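Local coordinates for putative fimbriae assembly chaperone (Salmonella typhimurium, PDB 2CO7), which probably acts as a periplasmic chaperone that helps fimbrial subunits fold and assemble into Saf fimbriae, at residues Asn153-Leu167 with Leu180-Asn192. Numbering follows the deposited sequence.
With SO4 (sulfate ion), chain D.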
ATOM      1  N   ASN B 153      18.892  -5.467 -21.340  1.00 27.63           N
ATOM      2  CA  ASN B 153      18.136  -4.533 -20.513  1.00 27.89           C
ATOM      3  C   ASN B 153      17.702  -5.146 -19.179  1.00 27.20           C
ATOM      4  O   ASN B 153      17.020  -4.503 -18.383  1.00 27.84           O
ATOM      5  CB  ASN B 153      16.930  -3.981 -21.288  1.00 28.24           C
ATOM      6  CG  ASN B 153      16.514  -2.582 -20.819  1.00 29.86           C
ATOM      7  OD1 ASN B 153      15.342  -2.204 -20.933  1.00 31.59           O
ATOM      8  ND2 ASN B 153      17.474  -1.808 -20.297  1.00 29.96           N
ATOM      9  N   LYS B 154      18.129  -6.377 -18.916  1.00 26.77           N
ATOM     10  CA  LYS B 154      17.650  -7.100 -17.724  1.00 25.60           C
ATOM     11  C   LYS B 154      18.625  -7.019 -16.561  1.00 24.87           C
ATOM     12  O   LYS B 154      19.822  -7.261 -16.720  1.00 25.17           O
ATOM     13  CB  LYS B 154      17.290  -8.551 -18.060  1.00 25.86           C
ATOM     14  CG  LYS B 154      16.308  -8.655 -19.215  1.00 27.38           C
ATOM     15  CD  LYS B 154      15.367  -9.814 -19.086  1.00 30.56           C
ATOM     16  CE  LYS B 154      14.298  -9.722 -20.160  1.00 33.56           C
ATOM     17  NZ  LYS B 154      13.135 -10.609 -19.865  1.00 36.37           N
ATOM     18  N   LEU B 155      18.098  -6.660 -15.397  1.00 23.55           N
ATOM     19  CA  LEU B 155      18.895  -6.530 -14.207  1.00 22.36           C
ATOM     20  C   LEU B 155      18.320  -7.559 -13.269  1.00 21.12           C
ATOM     21  O   LEU B 155      17.141  -7.508 -12.958  1.00 20.34           O
ATOM     22  CB  LEU B 155      18.709  -5.143 -13.594  1.00 23.40           C
ATOM     23  CG  LEU B 155      19.811  -4.408 -12.794  1.00 25.78           C
ATOM     24  CD1 LEU B 155      19.203  -3.772 -11.555  1.00 23.65           C
ATOM     25  CD2 LEU B 155      21.061  -5.230 -12.461  1.00 24.44           C
ATOM     26  N   LYS B 156      19.151  -8.480 -12.802  1.00 20.26           N
ATOM     27  CA  LYS B 156      18.683  -9.491 -11.868  1.00 19.35           C
ATOM     28  C   LYS B 156      19.466  -9.336 -10.588  1.00 18.42           C
ATOM     29  O   LYS B 156      20.689  -9.171 -10.613  1.00 18.06           O
ATOM     30  CB  LYS B 156      18.862 -10.895 -12.464  1.00 19.13           C
ATOM     31  CG  LYS B 156      18.402 -12.073 -11.577  1.00 19.71           C
ATOM     32  CD  LYS B 156      18.734 -13.393 -12.304  1.00 21.84           C
ATOM     33  CE  LYS B 156      18.172 -14.619 -11.596  1.00 25.37           C
ATOM     34  NZ  LYS B 156      18.518 -15.877 -12.374  1.00 26.21           N
ATOM     35  N   VAL B 157      18.740  -9.398  -9.485  1.00 18.41           N
ATOM     36  CA  VAL B 157      19.309  -9.392  -8.144  1.00 17.71           C
ATOM     37  C   VAL B 157      19.006 -10.742  -7.513  1.00 18.03           C
ATOM     38  O   VAL B 157      17.864 -11.229  -7.583  1.00 18.63           O
ATOM     39  CB  VAL B 157      18.740  -8.222  -7.280  1.00 17.64           C
ATOM     40  CG1 VAL B 157      17.239  -8.321  -7.163  1.00 17.72           C
ATOM     41  CG2 VAL B 157      19.394  -8.201  -5.892  1.00 17.53           C
ATOM     42  N   GLU B 158      20.037 -11.336  -6.924  1.00 17.85           N
ATOM     43  CA  GLU B 158      19.960 -12.653  -6.335  1.00 17.63           C
ATOM     44  C   GLU B 158      20.214 -12.511  -4.848  1.00 18.54           C
ATOM     45  O   GLU B 158      21.237 -11.976  -4.436  1.00 18.82           O
ATOM     46  CB  GLU B 158      20.981 -13.606  -6.980  1.00 18.16           C
ATOM     47  CG  GLU B 158      20.852 -13.547  -8.504  1.00 18.87           C
ATOM     48  CD  GLU B 158      21.846 -14.383  -9.255  1.00 21.42           C
ATOM     49  OE1 GLU B 158      22.899 -14.731  -8.691  1.00 22.12           O
ATOM     50  OE2 GLU B 158      21.548 -14.678 -10.423  1.00 23.18           O
ATOM     51  N   ASN B 159      19.275 -13.009  -4.057  1.00 18.14           N
ATOM     52  CA  ASN B 159      19.375 -12.907  -2.585  1.00 17.98           C
ATOM     53  C   ASN B 159      19.626 -14.285  -1.954  1.00 19.77           C
ATOM     54  O   ASN B 159      18.702 -15.060  -1.772  1.00 19.54           O
ATOM     55  CB  ASN B 159      18.073 -12.255  -2.035  1.00 18.59           C
ATOM     56  CG  ASN B 159      18.043 -12.199  -0.499  1.00 19.55           C
ATOM     57  OD1 ASN B 159      19.074 -12.258   0.169  1.00 22.53           O
ATOM     58  ND2 ASN B 159      16.870 -12.111   0.041  1.00 17.16           N
ATOM     59  N   PRO B 160      20.885 -14.584  -1.578  1.00 19.63           N
ATOM     60  CA  PRO B 160      21.184 -15.918  -1.028  1.00 20.70           C
ATOM     61  C   PRO B 160      21.002 -15.966   0.513  1.00 20.88           C
ATOM     62  O   PRO B 160      21.444 -16.911   1.163  1.00 21.72           O
ATOM     63  CB  PRO B 160      22.664 -16.085  -1.379  1.00 20.92           C
ATOM     64  CG  PRO B 160      23.207 -14.644  -1.123  1.00 22.02           C
ATOM     65  CD  PRO B 160      22.083 -13.728  -1.644  1.00 21.17           C
ATOM     66  N   THR B 161      20.332 -14.963   1.076  1.00 20.28           N
ATOM     67  CA  THR B 161      20.210 -14.836   2.532  1.00 19.46           C
ATOM     68  C   THR B 161      18.820 -15.234   2.990  1.00 20.39           C
ATOM     69  O   THR B 161      17.910 -15.282   2.165  1.00 20.06           O
ATOM     70  CB  THR B 161      20.466 -13.346   3.009  1.00 18.50           C
ATOM     71  OG1 THR B 161      19.294 -12.552   2.851  1.00 18.91           O
ATOM     72  CG2 THR B 161      21.628 -12.700   2.247  1.00 20.31           C
ATOM     73  N   PRO B 162      18.657 -15.523   4.300  1.00 21.42           N
ATOM     74  CA  PRO B 162      17.341 -15.802   4.892  1.00 21.14           C
ATOM     75  C   PRO B 162      16.394 -14.626   5.071  1.00 20.75           C
ATOM     76  O   PRO B 162      15.318 -14.837   5.631  1.00 21.33           O
ATOM     77  CB  PRO B 162      17.679 -16.402   6.267  1.00 21.75           C
ATOM     78  CG  PRO B 162      19.071 -15.879   6.579  1.00 23.25           C
ATOM     79  CD  PRO B 162      19.764 -15.683   5.269  1.00 21.73           C
ATOM     80  N   PHE B 163      16.736 -13.434   4.561  1.00 20.01           N
ATOM     81  CA  PHE B 163      15.962 -12.224   4.852  1.00 19.28           C
ATOM     82  C   PHE B 163      15.176 -11.729   3.672  1.00 19.42           C
ATOM     83  O   PHE B 163      15.650 -11.832   2.549  1.00 19.82           O
ATOM     84  CB  PHE B 163      16.883 -11.072   5.283  1.00 19.40           C
ATOM     85  CG  PHE B 163      17.629 -11.337   6.564  1.00 18.92           C
ATOM     86  CD1 PHE B 163      18.928 -11.865   6.520  1.00 19.37           C
ATOM     87  CD2 PHE B 163      17.031 -11.144   7.795  1.00 21.11           C
ATOM     88  CE1 PHE B 163      19.624 -12.135   7.689  1.00 20.50           C
ATOM     89  CE2 PHE B 163      17.728 -11.396   8.983  1.00 21.06           C
ATOM     90  CZ  PHE B 163      19.031 -11.905   8.924  1.00 19.95           C
ATOM     91  N   TYR B 164      14.011 -11.112   3.924  1.00 19.12           N
ATOM     92  CA  TYR B 164      13.475 -10.205   2.921  1.00 18.89           C
ATOM     93  C   TYR B 164      14.386  -9.007   2.779  1.00 19.66           C
ATOM     94  O   TYR B 164      14.765  -8.394   3.777  1.00 19.04           O
ATOM     95  CB  TYR B 164      12.054  -9.706   3.257  1.00 19.80           C
ATOM     96  CG  TYR B 164      11.072 -10.835   3.170  1.00 18.91           C
ATOM     97  CD1 TYR B 164      10.324 -11.041   2.021  1.00 22.02           C
ATOM     98  CD2 TYR B 164      10.943 -11.742   4.227  1.00 21.71           C
ATOM     99  CE1 TYR B 164       9.436 -12.113   1.928  1.00 21.99           C
ATOM    100  CE2 TYR B 164      10.035 -12.824   4.147  1.00 20.88           C
ATOM    101  CZ  TYR B 164       9.314 -13.003   3.000  1.00 21.34           C
ATOM    102  OH  TYR B 164       8.415 -14.038   2.907  1.00 21.92           O
ATOM    103  N   MET B 165      14.655  -8.637   1.527  1.00 18.43           N
ATOM    104  CA  MET B 165      15.576  -7.538   1.217  1.00 18.97           C
ATOM    105  C   MET B 165      14.742  -6.413   0.607  1.00 19.62           C
ATOM    106  O   MET B 165      14.281  -6.492  -0.533  1.00 19.63           O
ATOM    107  CB  MET B 165      16.671  -8.027   0.244  1.00 20.60           C
ATOM    108  CG  MET B 165      17.737  -8.886   0.907  1.00 19.53           C
ATOM    109  SD  MET B 165      18.817  -7.858   1.973  1.00 20.48           S
ATOM    110  CE  MET B 165      19.814  -9.114   2.801  1.00 22.63           C
ATOM    111  N   ASN B 166      14.504  -5.389   1.404  1.00 18.94           N
ATOM    112  CA  ASN B 166      13.619  -4.333   1.005  1.00 19.68           C
ATOM    113  C   ASN B 166      14.520  -3.235   0.493  1.00 20.13           C
ATOM    114  O   ASN B 166      15.046  -2.453   1.271  1.00 20.40           O
ATOM    115  CB  ASN B 166      12.774  -3.921   2.216  1.00 21.19           C
ATOM    116  CG  ASN B 166      11.878  -5.053   2.668  1.00 22.52           C
ATOM    117  OD1 ASN B 166      10.976  -5.484   1.924  1.00 21.66           O
ATOM    118  ND2 ASN B 166      12.145  -5.589   3.861  1.00 22.76           N
ATOM    119  N   LEU B 167      14.710  -3.203  -0.823  1.00 19.93           N
ATOM    120  CA  LEU B 167      15.710  -2.322  -1.411  1.00 21.31           C
ATOM    121  C   LEU B 167      15.183  -0.903  -1.624  1.00 21.12           C
ATOM    122  O   LEU B 167      14.035  -0.697  -1.990  1.00 21.32           O
ATOM    123  CB  LEU B 167      16.261  -2.892  -2.725  1.00 22.45           C
ATOM    124  CG  LEU B 167      17.294  -4.046  -2.687  1.00 25.21           C
ATOM    125  CD1 LEU B 167      17.667  -4.612  -1.303  1.00 29.23           C
ATOM    126  CD2 LEU B 167      16.769  -5.128  -3.606  1.00 30.48           C
ATOM    127  N   LEU B 180      12.079  -2.345  -8.806  1.00 27.68           N
ATOM    128  CA  LEU B 180      12.531  -3.615  -8.245  1.00 28.21           C
ATOM    129  C   LEU B 180      11.624  -3.876  -7.036  1.00 27.44           C
ATOM    130  O   LEU B 180      11.566  -3.061  -6.136  1.00 27.17           O
ATOM    131  CB  LEU B 180      13.991  -3.545  -7.788  1.00 28.41           C
ATOM    132  CG  LEU B 180      14.850  -4.823  -7.712  1.00 31.42           C
ATOM    133  CD1 LEU B 180      16.293  -4.518  -7.286  1.00 34.86           C
ATOM    134  CD2 LEU B 180      14.273  -5.924  -6.853  1.00 33.76           C
ATOM    135  N   GLU B 181      10.911  -4.996  -7.025  1.00 27.09           N
ATOM    136  CA  GLU B 181      10.092  -5.374  -5.864  1.00 25.97           C
ATOM    137  C   GLU B 181      11.002  -5.865  -4.729  1.00 25.18           C
ATOM    138  O   GLU B 181      12.181  -6.178  -4.966  1.00 25.12           O
ATOM    139  CB  GLU B 181       9.104  -6.471  -6.258  1.00 26.44           C
ATOM    140  CG  GLU B 181       7.996  -6.025  -7.225  1.00 28.11           C
ATOM    141  CD  GLU B 181       7.289  -7.193  -7.922  1.00 29.16           C
ATOM    142  OE1 GLU B 181       7.824  -8.333  -7.918  1.00 32.54           O
ATOM    143  OE2 GLU B 181       6.206  -6.958  -8.507  1.00 33.64           O
ATOM    144  N   TYR B 182      10.486  -5.942  -3.504  1.00 22.02           N
ATOM    145  CA  TYR B 182      11.256  -6.551  -2.413  1.00 21.09           C
ATOM    146  C   TYR B 182      11.663  -7.966  -2.829  1.00 19.81           C
ATOM    147  O   TYR B 182      10.944  -8.605  -3.580  1.00 18.80           O
ATOM    148  CB  TYR B 182      10.474  -6.570  -1.112  1.00 20.86           C
ATOM    149  CG  TYR B 182       9.235  -7.427  -1.077  1.00 21.38           C
ATOM    150  CD1 TYR B 182       7.953  -6.853  -1.244  1.00 21.54           C
ATOM    151  CD2 TYR B 182       9.330  -8.799  -0.799  1.00 21.95           C
ATOM    152  CE1 TYR B 182       6.805  -7.646  -1.165  1.00 22.32           C
ATOM    153  CE2 TYR B 182       8.192  -9.610  -0.717  1.00 19.73           C
ATOM    154  CZ  TYR B 182       6.944  -9.035  -0.875  1.00 22.18           C
ATOM    155  OH  TYR B 182       5.878  -9.904  -0.755  1.00 22.10           O
ATOM    156  N   VAL B 183      12.851  -8.376  -2.427  1.00 19.51           N
ATOM    157  CA  VAL B 183      13.401  -9.677  -2.785  1.00 18.69           C
ATOM    158  C   VAL B 183      13.260 -10.638  -1.593  1.00 18.94           C
ATOM    159  O   VAL B 183      13.879 -10.429  -0.551  1.00 19.93           O
ATOM    160  CB  VAL B 183      14.891  -9.582  -3.182  1.00 18.16           C
ATOM    161  CG1 VAL B 183      15.287 -10.824  -3.919  1.00 18.86           C
ATOM    162  CG2 VAL B 183      15.135  -8.334  -4.057  1.00 18.77           C
ATOM    163  N   PRO B 184      12.426 -11.681  -1.741  1.00 19.13           N
ATOM    164  CA  PRO B 184      12.289 -12.641  -0.634  1.00 18.92           C
ATOM    165  C   PRO B 184      13.562 -13.421  -0.305  1.00 19.21           C
ATOM    166  O   PRO B 184      14.546 -13.438  -1.099  1.00 19.84           O
ATOM    167  CB  PRO B 184      11.132 -13.560  -1.112  1.00 19.36           C
ATOM    168  CG  PRO B 184      10.341 -12.644  -2.073  1.00 20.18           C
ATOM    169  CD  PRO B 184      11.524 -12.033  -2.849  1.00 18.55           C
ATOM    170  N   PRO B 185      13.548 -14.131   0.854  1.00 18.76           N
ATOM    171  CA  PRO B 185      14.669 -14.980   1.192  1.00 18.84           C
ATOM    172  C   PRO B 185      15.011 -15.979   0.074  1.00 18.19           C
ATOM    173  O   PRO B 185      14.113 -16.495  -0.582  1.00 18.21           O
ATOM    174  CB  PRO B 185      14.159 -15.738   2.431  1.00 18.90           C
ATOM    175  CG  PRO B 185      13.192 -14.765   3.068  1.00 19.51           C
ATOM    176  CD  PRO B 185      12.478 -14.188   1.855  1.00 19.30           C
ATOM    177  N   PHE B 186      16.304 -16.250  -0.155  1.00 18.93           N
ATOM    178  CA  PHE B 186      16.707 -17.316  -1.085  1.00 18.68           C
ATOM    179  C   PHE B 186      15.964 -17.212  -2.435  1.00 19.19           C
ATOM    180  O   PHE B 186      15.434 -18.191  -2.971  1.00 18.90           O
ATOM    181  CB  PHE B 186      16.504 -18.698  -0.431  1.00 20.61           C
ATOM    182  CG  PHE B 186      17.171 -18.843   0.924  1.00 19.60           C
ATOM    183  CD1 PHE B 186      18.558 -18.714   1.043  1.00 24.17           C
ATOM    184  CD2 PHE B 186      16.429 -19.106   2.066  1.00 20.64           C
ATOM    185  CE1 PHE B 186      19.186 -18.858   2.291  1.00 24.32           C
ATOM    186  CE2 PHE B 186      17.069 -19.268   3.340  1.00 21.39           C
ATOM    187  CZ  PHE B 186      18.417 -19.128   3.449  1.00 21.92           C
ATOM    188  N   ALA B 187      15.889 -15.996  -2.946  1.00 18.25           N
ATOM    189  CA  ALA B 187      15.026 -15.698  -4.084  1.00 18.78           C
ATOM    190  C   ALA B 187      15.722 -14.673  -4.954  1.00 19.48           C
ATOM    191  O   ALA B 187      16.662 -14.038  -4.512  1.00 19.51           O
ATOM    192  CB  ALA B 187      13.664 -15.190  -3.607  1.00 19.09           C
ATOM    193  N   ASP B 188      15.264 -14.543  -6.212  1.00 18.23           N
ATOM    194  CA  ASP B 188      15.772 -13.545  -7.144  1.00 19.96           C
ATOM    195  C   ASP B 188      14.633 -12.682  -7.652  1.00 19.37           C
ATOM    196  O   ASP B 188      13.473 -13.126  -7.667  1.00 18.87           O
ATOM    197  CB  ASP B 188      16.390 -14.227  -8.350  1.00 20.51           C
ATOM    198  CG  ASP B 188      17.273 -15.365  -7.965  1.00 22.45           C
ATOM    199  OD1 ASP B 188      18.087 -15.145  -7.056  1.00 25.53           O
ATOM    200  OD2 ASP B 188      17.107 -16.486  -8.522  1.00 25.92           O
ATOM    201  N   LYS B 189      14.983 -11.483  -8.117  1.00 19.79           N
ATOM    202  CA  LYS B 189      14.083 -10.599  -8.856  1.00 19.52           C
ATOM    203  C   LYS B 189      14.780 -10.109 -10.111  1.00 20.73           C
ATOM    204  O   LYS B 189      15.985  -9.852 -10.097  1.00 19.28           O
ATOM    205  CB  LYS B 189      13.658  -9.375  -8.018  1.00 19.71           C
ATOM    206  CG  LYS B 189      12.756  -9.712  -6.841  1.00 21.30           C
ATOM    207  CD  LYS B 189      11.396 -10.190  -7.328  1.00 20.83           C
ATOM    208  CE  LYS B 189      10.389 -10.231  -6.223  1.00 27.15           C
ATOM    209  NZ  LYS B 189       8.982 -10.335  -6.792  1.00 24.12           N
ATOM    210  N   THR B 190      13.995  -9.959 -11.172  1.00 21.55           N
ATOM    211  CA  THR B 190      14.500  -9.521 -12.480  1.00 23.93           C
ATOM    212  C   THR B 190      13.656  -8.357 -12.956  1.00 25.39           C
ATOM    213  O   THR B 190      12.430  -8.454 -13.010  1.00 26.23           O
ATOM    214  CB  THR B 190      14.420 -10.638 -13.541  1.00 22.93           C
ATOM    215  OG1 THR B 190      15.272 -11.720 -13.170  1.00 24.51           O
ATOM    216  CG2 THR B 190      14.836 -10.116 -14.943  1.00 23.84           C
ATOM    217  N   LEU B 191      14.320  -7.280 -13.341  1.00 26.73           N
ATOM    218  CA  LEU B 191      13.636  -6.112 -13.896  1.00 28.26           C
ATOM    219  C   LEU B 191      14.200  -5.746 -15.265  1.00 28.73           C
ATOM    220  O   LEU B 191      15.408  -5.858 -15.486  1.00 28.28           O
ATOM    221  CB  LEU B 191      13.777  -4.952 -12.919  1.00 28.37           C
ATOM    222  CG  LEU B 191      15.169  -4.747 -12.325  1.00 29.84           C
ATOM    223  CD1 LEU B 191      15.406  -3.287 -12.119  1.00 33.31           C
ATOM    224  CD2 LEU B 191      15.412  -5.549 -11.019  1.00 32.40           C
ATOM    225  N   ASN B 192      13.326  -5.341 -16.193  1.00 30.09           N
ATOM    226  CA  ASN B 192      13.768  -4.790 -17.480  1.00 31.34           C
ATOM    227  C   ASN B 192      14.327  -3.380 -17.297  1.00 31.75           C
ATOM    228  O   ASN B 192      13.585  -2.456 -16.948  1.00 32.29           O
ATOM    229  CB  ASN B 192      12.624  -4.756 -18.501  1.00 31.64           C
ATOM    230  CG  ASN B 192      12.216  -6.139 -18.981  1.00 32.99           C
ATOM    231  OD1 ASN B 192      12.830  -7.144 -18.623  1.00 34.41           O
ATOM    232  ND2 ASN B 192      11.175  -6.192 -19.802  1.00 33.42           N
TER
HETATM  233  S   SO4 D1221       8.306  -3.054  -2.393  1.00 16.20           S
HETATM  234  O1  SO4 D1221       7.914  -1.749  -2.957  1.00 17.65           O
HETATM  235  O2  SO4 D1221       7.405  -3.408  -1.304  1.00 14.85           O
HETATM  236  O3  SO4 D1221       8.218  -3.994  -3.508  1.00 14.12           O
HETATM  237  O4  SO4 D1221       9.723  -3.063  -1.988  1.00 15.91           O
HETATM  238  O   HOH W   1      18.749 -16.497  -4.653  1.00 20.54           O
HETATM  239  O   HOH W   2      13.243  -0.944  -4.831  1.00 25.58           O
HETATM  240  O   HOH W   3      13.503  -4.380  -3.228  1.00 29.84           O
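In the immunoglobulin-like C-terminal domain of this PapD-family chaperone, strand 154-159 pairs antiparallel with edge strand 187-191, and the chain leaving the first strand, Pro-160 to Leu-167, and the one leading into the second, Leu-180 to Phe-186, meet at the end that faces the N-terminal domain. Leu-155 with Leu-191 and Val-157 with Lys-189 are hydrogen-bonded pairs, each joined by two nearly straight N-H...O bonds; Lys-156 with Thr-190 and Glu-158 with Asp-188 are the non-hydrogen-bonded ones. On one face Leu-155 and Leu-191 lie side by side, CB of the former 3.8 Å from CG of the latter. Farther along that face Val-157 places CG1 between its backbone N and carbonyl carbon (chi1 59°), where it meets Val-183 CG2, which also touches Leu-167 CD2 at 3.6 Å. On the other face the extended Lys-156 brings CE to 3.7 Å from Asp-188 CB, while Glu-158 turns to a salt bridge with Arg-147. Phe-186 and Ala-187 both face Asn-159 in a G1 beta bulge. Beyond it Phe-186 N donates to Thr-161 O, and the same oxygen sits 3.6 Å above the centre of the Phe-186 ring. The buried amide of Asn-159 braces its own loop and reaches the other: OD1 accepts from Thr-161 N, making an Asx turn, and from Thr-161 OG1 on an in-plane lone pair. Its ND2 donates to Phe-163 O, almost in the amide plane, and across the contact to Pro-184 O at 2.9 Å, a more bent bond. Met-165 and Val-183 exchange two backbone bonds. Alongside, Tyr-164, which also packs on Ile-129 of strand 116-131, receives Pro-185 in a CH-pi contact: CD stands 3.4 Å from the centroid of the Tyr-164 ring, only 6° off its normal.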